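Local coordinates for fosfomycin resistance protein FosX (Mesorhizobium loti, PDB 1R9C), which catalyses the manganese-dependent hydration of the antibiotic fosfomycin, and so confers resistance to it, working as a homodimer of the glyoxalase (VOC) superfamily, at residues Ser106-Asp111 and Met116-Thr121; Arg17-Leu22 and Arg43-Leu48; Gly24-Arg29 and Ile70-Asp75. All coordinates share one frame; numbering follows the deposited sequence.

Interaction 1. Residues Ser106-Asp111 and Met116-Thr121; sequences SIYFYD and MFELHT. With MN (manganese (II) ion), chain C.
F109 and F117 face each other across a hydrogen-bonded antiparallel pair, and here the packing is tight. CB of F117 sits over one face of the F109 ring, 3.9 Å from its centroid, while the rings, their planes 25° apart, are slid past each other and barely overlap. F109 reaches its neighbour because its CG stands between the backbone N and the carbonyl carbon (chi1 72°), which lays the ring across the partner strand, with CG of L119 at its edge. Helices 15-26 and 79-89 cover this side. The other side, with S106, Y108, Y110, M116, E118 and H120, is more polar and in part exposed. There CG of E118 lies over one face of the Y108 ring, and OE1 of E118 binds manganese at 1.9 Å. OE2 of E118 accepts a 2.5 Å hydrogen bond from OG of S106 on its anti lone pair; that hydroxyl accepts one from ND1 of H120 at 2.9 Å. This chain of hydrogen bonds probably limits rotation of the carboxylate. Next to the hairpin turn, CE of M116 packs obliquely on the Y110 ring. E118, on a β-hairpin of the VOC fold, joins H69, H7 of the second subunit and a water round the manganese.

Interaction 2. Residues Arg17-Leu22 and Arg43-Leu48; sequences RMTRIL and REKFFL
T19 and K45 meet at about a right angle: the lysine runs out extended from its strand, and its NZ donates a 2.9 Å hydrogen bond to OG1 of T19, on the helix. The same ammonium forms a salt bridge with E30, and OG1 also bonds to the carbonyl of L15 one turn back, so both polar ends are shared with neighbours. T19 crosses the F47 side chain at about a right angle too, setting OG1 in the plane of the ring at its edge, 3.5 Å from CZ of F47. With OG1 beside the backbone N (chi1 -68°), the hydroxyl can serve lysine and ring edge together, while CG2 also touches CZ. The helix and strand run parallel, the axes of 17-22 and 44-48 coming within 10.7 Å, and pack in the helix-on-sheet manner of the VOC fold: helix 15-26 lies against a mixed sheet in which strand 44-49 is flanked by 29-33 and 52-58. L22 approaches F47 obliquely instead. Its CD1 stands over one face, 4.1 Å from the ring centroid and displaced toward the rim; CD1 of L22 is nearest CD1 of F47, at 3.8 Å. Beside this pair, I56 of strand 52-58 touches both K45 and F47.

Interaction 3. Residues Gly24-Arg29 and Ile70-Asp75; sequences GVFDAR and IAFKID
The rings of F26 and F72 make up the whole of this contact. Over one face of the F72 ring comes the CD2 side of F26, with CD2 4.0 Å above the plane and displaced toward the rim. CD1 of F72 comes to the F26 ring obliquely, and one face of the F26 ring is covered by its own neighbour V25, whose CG1 lies over the centre at 4.1 Å. The planes stand 52° apart with centroids 4.7 Å from each other, an oblique pairing. CE2 of F26 drives deepest, reaching 3.3 Å from CD1 of F72 and 3.8 Å from CE1 of F72, while CZ of F26 lies 3.9 Å from both of those carbons. It is a close fit between two buried rings, carried by carbon atoms throughout.

The side chains cross at about a right angle. F26 sits at the last turn of helix 15-26, just ahead of D27, whose positive phi ends the helix and turns the chain toward strand 29-33. Its CG lies beside the backbone N (chi1 -50°), and from there the ring packs against I49 on strand 44-49 and against F109 and L119 on the hairpin strands. I2 of the second subunit packs on it as well. F72 projects toward F26 from strand 69-73, whose backbone bonds to E118 and H120 in the adjoining strand. Residues I70-K73 also pair antiparallel with a strand of the second subunit, so the sheet continues over the dimer interface. Outside the ring contact, K73 forms a salt bridge with E3 of the second subunit. The pair thus belongs to the aromatic core where a helix end meets the subunit-spanning β-sheet of the dimeric VOC fold.

How the interactions relate
From the N terminus, helix 15-26 comes first and serves two contacts. Its residues 17-22 wait for strand 44-49 to close interaction 2; 24-29, the helix end and the turn after it, waits longer, until 70-75 closes interaction 3. Because 24-29 falls between the two halves of interaction 2, these loops cross, and they also touch: the backbone of L48 bonds to R29, that of L22 to A28. Interaction 1 comes later and by itself, a short hairpin closing 106-111 on 116-121. Its second strand lies beside 69-73, bonding E118 and H120 to F72, while D111 packs on M18 and I21. The helix thereby links the four-stranded sheet to the three-stranded sheet that carries H69 and E118.

Interaction 1. Residues Ser106-Asp111 and Met116-Thr121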
loop_
_atom_site.group_PDB
_atom_site.type_symbol
_atom_site.label_atom_id
_atom_site.label_comp_id
_atom_site.label_asym_id
_atom_site.label_seq_id
_atom_site.Cartn_x
_atom_site.Cartn_y
_atom_site.Cartn_z
ATOM N N SER A 106 4.197 9.292 -15.501
ATOM C CA SER A 106 3.919 8.034 -14.837
ATOM C C SER A 106 3.684 6.930 -15.825
ATOM O O SER A 106 3.237 7.171 -16.969
ATOM C CB SER A 106 2.687 8.161 -13.952
ATOM O OG SER A 106 2.901 9.196 -13.025
ATOM N N ILE A 107 4.001 5.729 -15.358
ATOM C CA ILE A 107 3.568 4.485 -15.985
ATOM C C ILE A 107 2.576 3.848 -14.988
ATOM O O ILE A 107 2.914 3.687 -13.804
ATOM C CB ILE A 107 4.788 3.540 -16.185
ATOM C CG1 ILE A 107 5.850 4.174 -17.066
ATOM C CG2 ILE A 107 4.353 2.153 -16.730
ATOM C CD1 ILE A 107 7.270 3.720 -16.714
ATOM N N TYR A 108 1.374 3.497 -15.451
ATOM C CA TYR A 108 0.437 2.761 -14.581
ATOM C C TYR A 108 0.237 1.405 -15.213
ATOM O O TYR A 108 0.025 1.321 -16.407
ATOM C CB TYR A 108 -0.938 3.423 -14.506
ATOM C CG TYR A 108 -0.961 4.809 -13.938
ATOM C CD1 TYR A 108 -0.695 5.898 -14.751
ATOM C CD2 TYR A 108 -1.289 5.048 -12.596
ATOM C CE1 TYR A 108 -0.711 7.183 -14.257
ATOM C CE2 TYR A 108 -1.331 6.372 -12.099
ATOM C CZ TYR A 108 -1.017 7.415 -12.939
ATOM O OH TYR A 108 -1.047 8.724 -12.522
ATOM N N PHE A 109 0.317 0.362 -14.401
ATOM C CA PHE A 109 0.203 -1.007 -14.879
ATOM C C PHE A 109 -0.531 -1.836 -13.805
ATOM O O PHE A 109 -0.757 -1.359 -12.701
ATOM C CB PHE A 109 1.594 -1.576 -15.234
ATOM C CG PHE A 109 2.473 -1.871 -14.039
ATOM C CD1 PHE A 109 2.476 -3.129 -13.445
ATOM C CD2 PHE A 109 3.319 -0.886 -13.518
ATOM C CE1 PHE A 109 3.277 -3.382 -12.331
ATOM C CE2 PHE A 109 4.127 -1.138 -12.419
ATOM C CZ PHE A 109 4.122 -2.394 -11.833
ATOM N N TYR A 110 -0.969 -3.032 -14.165
ATOM C CA TYR A 110 -1.706 -3.896 -13.248
ATOM C C TYR A 110 -0.866 -5.147 -13.100
ATOM O O TYR A 110 -0.233 -5.571 -14.067
ATOM C CB TYR A 110 -3.063 -4.291 -13.850
ATOM C CG TYR A 110 -3.937 -3.108 -14.180
ATOM C CD1 TYR A 110 -3.824 -2.479 -15.407
ATOM C CD2 TYR A 110 -4.818 -2.581 -13.229
ATOM C CE1 TYR A 110 -4.588 -1.394 -15.724
ATOM C CE2 TYR A 110 -5.582 -1.465 -13.513
ATOM C CZ TYR A 110 -5.480 -0.894 -14.785
ATOM O OH TYR A 110 -6.219 0.194 -15.111
ATOM N N ASP A 111 -0.882 -5.771 -11.924
ATOM C CA ASP A 111 -0.296 -7.103 -11.809
ATOM C C ASP A 111 -1.349 -8.107 -12.307
ATOM O O ASP A 111 -2.255 -7.738 -13.108
ATOM C CB ASP A 111 0.112 -7.372 -10.347
ATOM C CG ASP A 111 -1.093 -7.456 -9.416
ATOM O OD1 ASP A 111 -0.892 -7.658 -8.216
ATOM O OD2 ASP A 111 -2.278 -7.360 -9.806
ATOM N N MET A 116 -3.523 -2.112 -9.179
ATOM C CA MET A 116 -2.842 -1.083 -9.984
ATOM C C MET A 116 -1.591 -0.568 -9.252
ATOM O O MET A 116 -1.616 -0.261 -8.034
ATOM C CB MET A 116 -3.778 0.083 -10.322
ATOM C CG MET A 116 -3.236 1.101 -11.365
ATOM S SD MET A 116 -4.217 2.642 -11.424
ATOM C CE MET A 116 -5.436 2.059 -12.419
ATOM N N PHE A 117 -0.512 -0.442 -10.008
ATOM C CA PHE A 117 0.736 0.153 -9.501
ATOM C C PHE A 117 1.095 1.294 -10.401
ATOM O O PHE A 117 0.598 1.352 -11.537
ATOM C CB PHE A 117 1.862 -0.880 -9.541
ATOM C CG PHE A 117 1.697 -1.974 -8.529
ATOM C CD1 PHE A 117 1.096 -3.181 -8.887
ATOM C CD2 PHE A 117 2.097 -1.775 -7.212
ATOM C CE1 PHE A 117 0.896 -4.198 -7.928
ATOM C CE2 PHE A 117 1.929 -2.786 -6.244
ATOM C CZ PHE A 117 1.333 -3.992 -6.612
ATOM N N GLU A 118 1.939 2.201 -9.913
ATOM C CA GLU A 118 2.335 3.374 -10.683
ATOM C C GLU A 118 3.850 3.519 -10.458
ATOM O O GLU A 118 4.330 3.265 -9.361
ATOM C CB GLU A 118 1.619 4.627 -10.163
ATOM C CG GLU A 118 2.099 5.926 -10.839
ATOM C CD GLU A 118 1.395 7.192 -10.366
ATOM O OE1 GLU A 118 0.451 7.158 -9.491
ATOM O OE2 GLU A 118 1.777 8.262 -10.950
ATOM N N LEU A 119 4.575 3.864 -11.521
ATOM C CA LEU A 119 5.961 4.337 -11.419
ATOM C C LEU A 119 5.899 5.799 -11.833
ATOM O O LEU A 119 5.455 6.111 -12.944
ATOM C CB LEU A 119 6.863 3.550 -12.384
ATOM C CG LEU A 119 6.771 2.036 -12.158
ATOM C CD1 LEU A 119 7.417 1.307 -13.303
ATOM C CD2 LEU A 119 7.460 1.647 -10.810
ATOM N N HIS A 120 6.301 6.691 -10.928
ATOM C CA HIS A 120 6.119 8.133 -11.092
ATOM C C HIS A 120 7.501 8.832 -10.974
ATOM O O HIS A 120 8.231 8.531 -10.063
ATOM C CB HIS A 120 5.162 8.643 -9.991
ATOM C CG HIS A 120 4.904 10.112 -10.058
ATOM N ND1 HIS A 120 4.510 10.741 -11.216
ATOM C CD2 HIS A 120 4.989 11.079 -9.113
ATOM C CE1 HIS A 120 4.373 12.039 -10.992
ATOM N NE2 HIS A 120 4.656 12.269 -9.721
ATOM N N THR A 121 7.835 9.740 -11.899
ATOM C CA THR A 121 9.141 10.434 -11.930
ATOM C C THR A 121 9.171 11.765 -11.159
ATOM O O THR A 121 10.237 12.371 -10.967
ATOM C CB THR A 121 9.622 10.663 -13.397
ATOM O OG1 THR A 121 8.873 11.728 -13.990
ATOM C CG2 THR A 121 9.304 9.412 -14.287
HETATM MN MN MN C . -0.796 8.319 -8.583
HETATM O O HOH W 1 -2.348 9.637 -7.707
#

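Interaction 2. Residues Arg17-Leu22 and Arg43-Leu48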
loop_
_atom_site.group_PDB
_atom_site.type_symbol
_atom_site.label_atom_id
_atom_site.label_comp_id
_atom_site.label_asym_id
_atom_site.label_seq_id
_atom_site.Cartn_x
_atom_site.Cartn_y
_atom_site.Cartn_z
ATOM N N ARG A 17 4.082 -16.282 -10.061
ATOM C CA ARG A 17 4.002 -15.207 -11.054
ATOM C C ARG A 17 4.161 -13.848 -10.384
ATOM O O ARG A 17 4.848 -12.979 -10.914
ATOM C CB ARG A 17 2.675 -15.274 -11.798
ATOM C CG ARG A 17 2.550 -14.338 -12.978
ATOM C CD ARG A 17 3.611 -14.492 -14.048
ATOM N NE ARG A 17 3.645 -13.333 -14.933
ATOM C CZ ARG A 17 4.691 -13.010 -15.701
ATOM N NH1 ARG A 17 5.809 -13.747 -15.701
ATOM N NH2 ARG A 17 4.618 -11.953 -16.477
ATOM N N MET A 18 3.520 -13.657 -9.226
ATOM C CA MET A 18 3.649 -12.377 -8.516
ATOM C C MET A 18 5.122 -12.129 -8.136
ATOM O O MET A 18 5.584 -11.001 -8.218
ATOM C CB MET A 18 2.744 -12.328 -7.284
ATOM C CG MET A 18 2.796 -10.986 -6.537
ATOM S SD MET A 18 2.259 -9.590 -7.572
ATOM C CE MET A 18 1.885 -8.409 -6.255
ATOM N N THR A 19 5.835 -13.178 -7.719
ATOM C CA THR A 19 7.261 -13.105 -7.420
ATOM C C THR A 19 7.998 -12.525 -8.648
ATOM O O THR A 19 8.827 -11.605 -8.524
ATOM C CB THR A 19 7.800 -14.524 -7.063
ATOM O OG1 THR A 19 7.244 -14.951 -5.806
ATOM C CG2 THR A 19 9.307 -14.511 -6.838
ATOM N N ARG A 20 7.679 -13.067 -9.835
ATOM C CA ARG A 20 8.365 -12.661 -11.059
ATOM C C ARG A 20 8.055 -11.197 -11.397
ATOM O O ARG A 20 8.944 -10.448 -11.794
ATOM C CB ARG A 20 8.079 -13.629 -12.212
ATOM C CG ARG A 20 8.482 -15.100 -11.890
ATOM C CD ARG A 20 9.912 -15.304 -11.246
ATOM N NE ARG A 20 10.206 -16.709 -10.905
ATOM C CZ ARG A 20 11.165 -17.115 -10.049
ATOM N NH1 ARG A 20 11.926 -16.205 -9.425
ATOM N NH2 ARG A 20 11.369 -18.433 -9.817
ATOM N N ILE A 21 6.799 -10.799 -11.222
ATOM C CA ILE A 21 6.414 -9.389 -11.356
ATOM C C ILE A 21 7.216 -8.486 -10.407
ATOM O O ILE A 21 7.806 -7.502 -10.853
ATOM C CB ILE A 21 4.867 -9.209 -11.177
ATOM C CG1 ILE A 21 4.130 -9.917 -12.330
ATOM C CG2 ILE A 21 4.515 -7.739 -11.104
ATOM C CD1 ILE A 21 2.611 -10.139 -12.103
ATOM N N LEU A 22 7.257 -8.811 -9.107
ATOM C CA LEU A 22 7.913 -7.913 -8.164
ATOM C C LEU A 22 9.421 -7.873 -8.424
ATOM O O LEU A 22 10.054 -6.823 -8.284
ATOM C CB LEU A 22 7.605 -8.331 -6.720
ATOM C CG LEU A 22 6.156 -8.209 -6.251
ATOM C CD1 LEU A 22 5.983 -8.946 -4.907
ATOM C CD2 LEU A 22 5.804 -6.714 -6.095
ATOM N N ARG A 43 0.214 -19.987 2.169
ATOM C CA ARG A 43 1.456 -19.660 1.477
ATOM C C ARG A 43 1.676 -18.156 1.371
ATOM O O ARG A 43 0.859 -17.442 0.815
ATOM C CB ARG A 43 1.455 -20.298 0.086
ATOM C CG ARG A 43 1.127 -21.793 0.147
ATOM C CD ARG A 43 1.406 -22.564 -1.111
ATOM N NE ARG A 43 2.691 -22.222 -1.724
ATOM C CZ ARG A 43 2.827 -21.649 -2.929
ATOM N NH1 ARG A 43 1.759 -21.325 -3.663
ATOM N NH2 ARG A 43 4.041 -21.404 -3.398
ATOM N N GLU A 44 2.793 -17.687 1.916
ATOM C CA GLU A 44 3.117 -16.271 1.871
ATOM C C GLU A 44 4.603 -16.092 1.564
ATOM O O GLU A 44 5.406 -17.011 1.802
ATOM C CB GLU A 44 2.714 -15.570 3.184
ATOM C CG GLU A 44 3.586 -15.892 4.379
ATOM C CD GLU A 44 2.994 -15.416 5.702
ATOM O OE1 GLU A 44 2.357 -14.340 5.744
ATOM O OE2 GLU A 44 3.184 -16.129 6.707
ATOM N N LYS A 45 4.951 -14.932 1.006
ATOM C CA LYS A 45 6.333 -14.528 0.829
ATOM C C LYS A 45 6.482 -13.082 1.223
ATOM O O LYS A 45 5.535 -12.300 1.073
ATOM C CB LYS A 45 6.727 -14.629 -0.650
ATOM C CG LYS A 45 6.843 -16.058 -1.197
ATOM C CD LYS A 45 7.310 -15.992 -2.609
ATOM C CE LYS A 45 7.745 -17.329 -3.151
ATOM N NZ LYS A 45 8.619 -17.049 -4.340
ATOM N N PHE A 46 7.672 -12.725 1.719
ATOM C CA PHE A 46 8.015 -11.338 2.034
ATOM C C PHE A 46 9.138 -10.898 1.078
ATOM O O PHE A 46 10.093 -11.678 0.800
ATOM C CB PHE A 46 8.561 -11.202 3.451
ATOM C CG PHE A 46 7.594 -11.572 4.549
ATOM C CD1 PHE A 46 8.080 -11.902 5.804
ATOM C CD2 PHE A 46 6.211 -11.551 4.341
ATOM C CE1 PHE A 46 7.214 -12.220 6.858
ATOM C CE2 PHE A 46 5.337 -11.886 5.364
ATOM C CZ PHE A 46 5.837 -12.209 6.636
ATOM N N PHE A 47 9.033 -9.651 0.608
ATOM C CA PHE A 47 10.049 -9.072 -0.239
ATOM C C PHE A 47 10.471 -7.725 0.287
ATOM O O PHE A 47 9.696 -7.037 0.982
ATOM C CB PHE A 47 9.504 -8.849 -1.661
ATOM C CG PHE A 47 9.194 -10.112 -2.413
ATOM C CD1 PHE A 47 7.950 -10.750 -2.264
ATOM C CD2 PHE A 47 10.106 -10.634 -3.308
ATOM C CE1 PHE A 47 7.652 -11.894 -2.973
ATOM C CE2 PHE A 47 9.810 -11.819 -4.027
ATOM C CZ PHE A 47 8.585 -12.439 -3.850
ATOM N N LEU A 48 11.695 -7.337 -0.085
ATOM C CA LEU A 48 12.141 -5.964 0.104
ATOM C C LEU A 48 12.361 -5.289 -1.258
ATOM O O LEU A 48 12.962 -5.866 -2.196
ATOM C CB LEU A 48 13.429 -5.895 0.932
ATOM C CG LEU A 48 13.406 -6.040 2.459
ATOM C CD1 LEU A 48 14.820 -6.138 3.057
ATOM C CD2 LEU A 48 12.675 -4.836 3.061
#

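Interaction 3. Residues Gly24-Arg29 and Ile70-Asp75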
loop_
_atom_site.group_PDB
_atom_site.type_symbol
_atom_site.label_atom_id
_atom_site.label_comp_id
_atom_site.label_asym_id
_atom_site.label_seq_id
_atom_site.Cartn_x
_atom_site.Cartn_y
_atom_site.Cartn_z
ATOM N N GLY A 24 10.812 -8.525 -11.452
ATOM C CA GLY A 24 11.015 -8.034 -12.805
ATOM C C GLY A 24 10.847 -6.523 -12.862
ATOM O O GLY A 24 11.655 -5.844 -13.507
ATOM N N VAL A 25 9.818 -6.002 -12.195
ATOM C CA VAL A 25 9.525 -4.563 -12.263
ATOM C C VAL A 25 10.323 -3.787 -11.224
ATOM O O VAL A 25 10.932 -2.772 -11.566
ATOM C CB VAL A 25 8.014 -4.217 -12.167
ATOM C CG1 VAL A 25 7.788 -2.736 -12.318
ATOM C CG2 VAL A 25 7.231 -4.897 -13.239
ATOM N N PHE A 26 10.346 -4.257 -9.973
ATOM C CA PHE A 26 10.918 -3.440 -8.909
ATOM C C PHE A 26 12.285 -3.883 -8.416
ATOM O O PHE A 26 12.826 -3.253 -7.529
ATOM C CB PHE A 26 9.965 -3.325 -7.700
ATOM C CG PHE A 26 8.551 -2.920 -8.038
ATOM C CD1 PHE A 26 7.537 -3.865 -8.057
ATOM C CD2 PHE A 26 8.199 -1.588 -8.237
ATOM C CE1 PHE A 26 6.200 -3.485 -8.324
ATOM C CE2 PHE A 26 6.873 -1.222 -8.519
ATOM C CZ PHE A 26 5.872 -2.166 -8.548
ATOM N N ASP A 27 12.840 -4.961 -8.984
ATOM C CA ASP A 27 14.007 -5.618 -8.421
ATOM C C ASP A 27 13.780 -6.004 -6.953
ATOM O O ASP A 27 14.682 -5.924 -6.133
ATOM C CB ASP A 27 15.279 -4.768 -8.599
ATOM C CG ASP A 27 16.510 -5.606 -8.867
ATOM O OD1 ASP A 27 16.396 -6.855 -9.075
ATOM O OD2 ASP A 27 17.657 -5.094 -8.894
ATOM N N ALA A 28 12.553 -6.397 -6.624
ATOM C CA ALA A 28 12.276 -6.891 -5.278
ATOM C C ALA A 28 13.193 -8.065 -4.952
ATOM O O ALA A 28 13.477 -8.872 -5.823
ATOM C CB ALA A 28 10.836 -7.330 -5.178
ATOM N N ARG A 29 13.595 -8.174 -3.680
ATOM C CA ARG A 29 14.436 -9.256 -3.165
ATOM C C ARG A 29 13.560 -10.105 -2.217
ATOM O O ARG A 29 12.991 -9.583 -1.251
ATOM C CB ARG A 29 15.638 -8.656 -2.405
ATOM C CG ARG A 29 16.617 -9.664 -1.788
ATOM C CD ARG A 29 17.585 -9.083 -0.727
ATOM N NE ARG A 29 17.563 -9.861 0.523
ATOM C CZ ARG A 29 17.984 -11.126 0.654
ATOM N NH1 ARG A 29 18.505 -11.791 -0.376
ATOM N NH2 ARG A 29 17.886 -11.732 1.835
ATOM N N ILE A 70 -0.810 2.121 -5.690
ATOM C CA ILE A 70 0.408 2.411 -4.942
ATOM C C ILE A 70 1.467 2.820 -5.949
ATOM O O ILE A 70 1.680 2.114 -6.951
ATOM C CB ILE A 70 0.884 1.151 -4.147
ATOM C CG1 ILE A 70 -0.143 0.691 -3.100
ATOM C CG2 ILE A 70 2.255 1.383 -3.498
ATOM C CD1 ILE A 70 -0.556 1.758 -2.066
ATOM N N ALA A 71 2.166 3.911 -5.660
ATOM C CA ALA A 71 3.116 4.506 -6.602
ATOM C C ALA A 71 4.522 4.513 -6.032
ATOM O O ALA A 71 4.736 4.936 -4.895
ATOM C CB ALA A 71 2.685 5.953 -7.012
ATOM N N PHE A 72 5.462 4.007 -6.826
ATOM C CA PHE A 72 6.892 4.034 -6.500
ATOM C C PHE A 72 7.626 5.115 -7.281
ATOM O O PHE A 72 7.259 5.472 -8.399
ATOM C CB PHE A 72 7.507 2.648 -6.780
ATOM C CG PHE A 72 6.996 1.584 -5.843
ATOM C CD1 PHE A 72 5.842 0.870 -6.146
ATOM C CD2 PHE A 72 7.636 1.337 -4.637
ATOM C CE1 PHE A 72 5.358 -0.103 -5.245
ATOM C CE2 PHE A 72 7.160 0.340 -3.742
ATOM C CZ PHE A 72 6.016 -0.357 -4.065
ATOM N N LYS A 73 8.702 5.625 -6.706
ATOM C CA LYS A 73 9.452 6.721 -7.332
ATOM C C LYS A 73 10.593 6.215 -8.213
ATOM O O LYS A 73 11.371 5.353 -7.806
ATOM C CB LYS A 73 10.042 7.644 -6.236
ATOM C CG LYS A 73 10.906 8.832 -6.742
ATOM C CD LYS A 73 10.066 9.903 -7.516
ATOM C CE LYS A 73 10.918 11.139 -7.881
ATOM N NZ LYS A 73 12.147 10.785 -8.726
ATOM N N ILE A 74 10.691 6.770 -9.422
ATOM C CA ILE A 74 11.800 6.456 -10.318
ATOM C C ILE A 74 12.312 7.780 -10.879
ATOM O O ILE A 74 11.665 8.822 -10.716
ATOM C CB ILE A 74 11.374 5.512 -11.506
ATOM C CG1 ILE A 74 10.276 6.170 -12.366
ATOM C CG2 ILE A 74 10.946 4.114 -11.024
ATOM C CD1 ILE A 74 10.306 5.687 -13.835
ATOM N N ASP A 75 13.462 7.725 -11.541
ATOM C CA ASP A 75 14.051 8.896 -12.137
ATOM C C ASP A 75 13.531 9.038 -13.540
ATOM O O ASP A 75 13.344 8.041 -14.243
ATOM C CB ASP A 75 15.574 8.786 -12.178
ATOM C CG ASP A 75 16.224 10.097 -12.611
ATOM O OD1 ASP A 75 16.446 10.292 -13.822
ATOM O OD2 ASP A 75 16.464 11.012 -11.812
#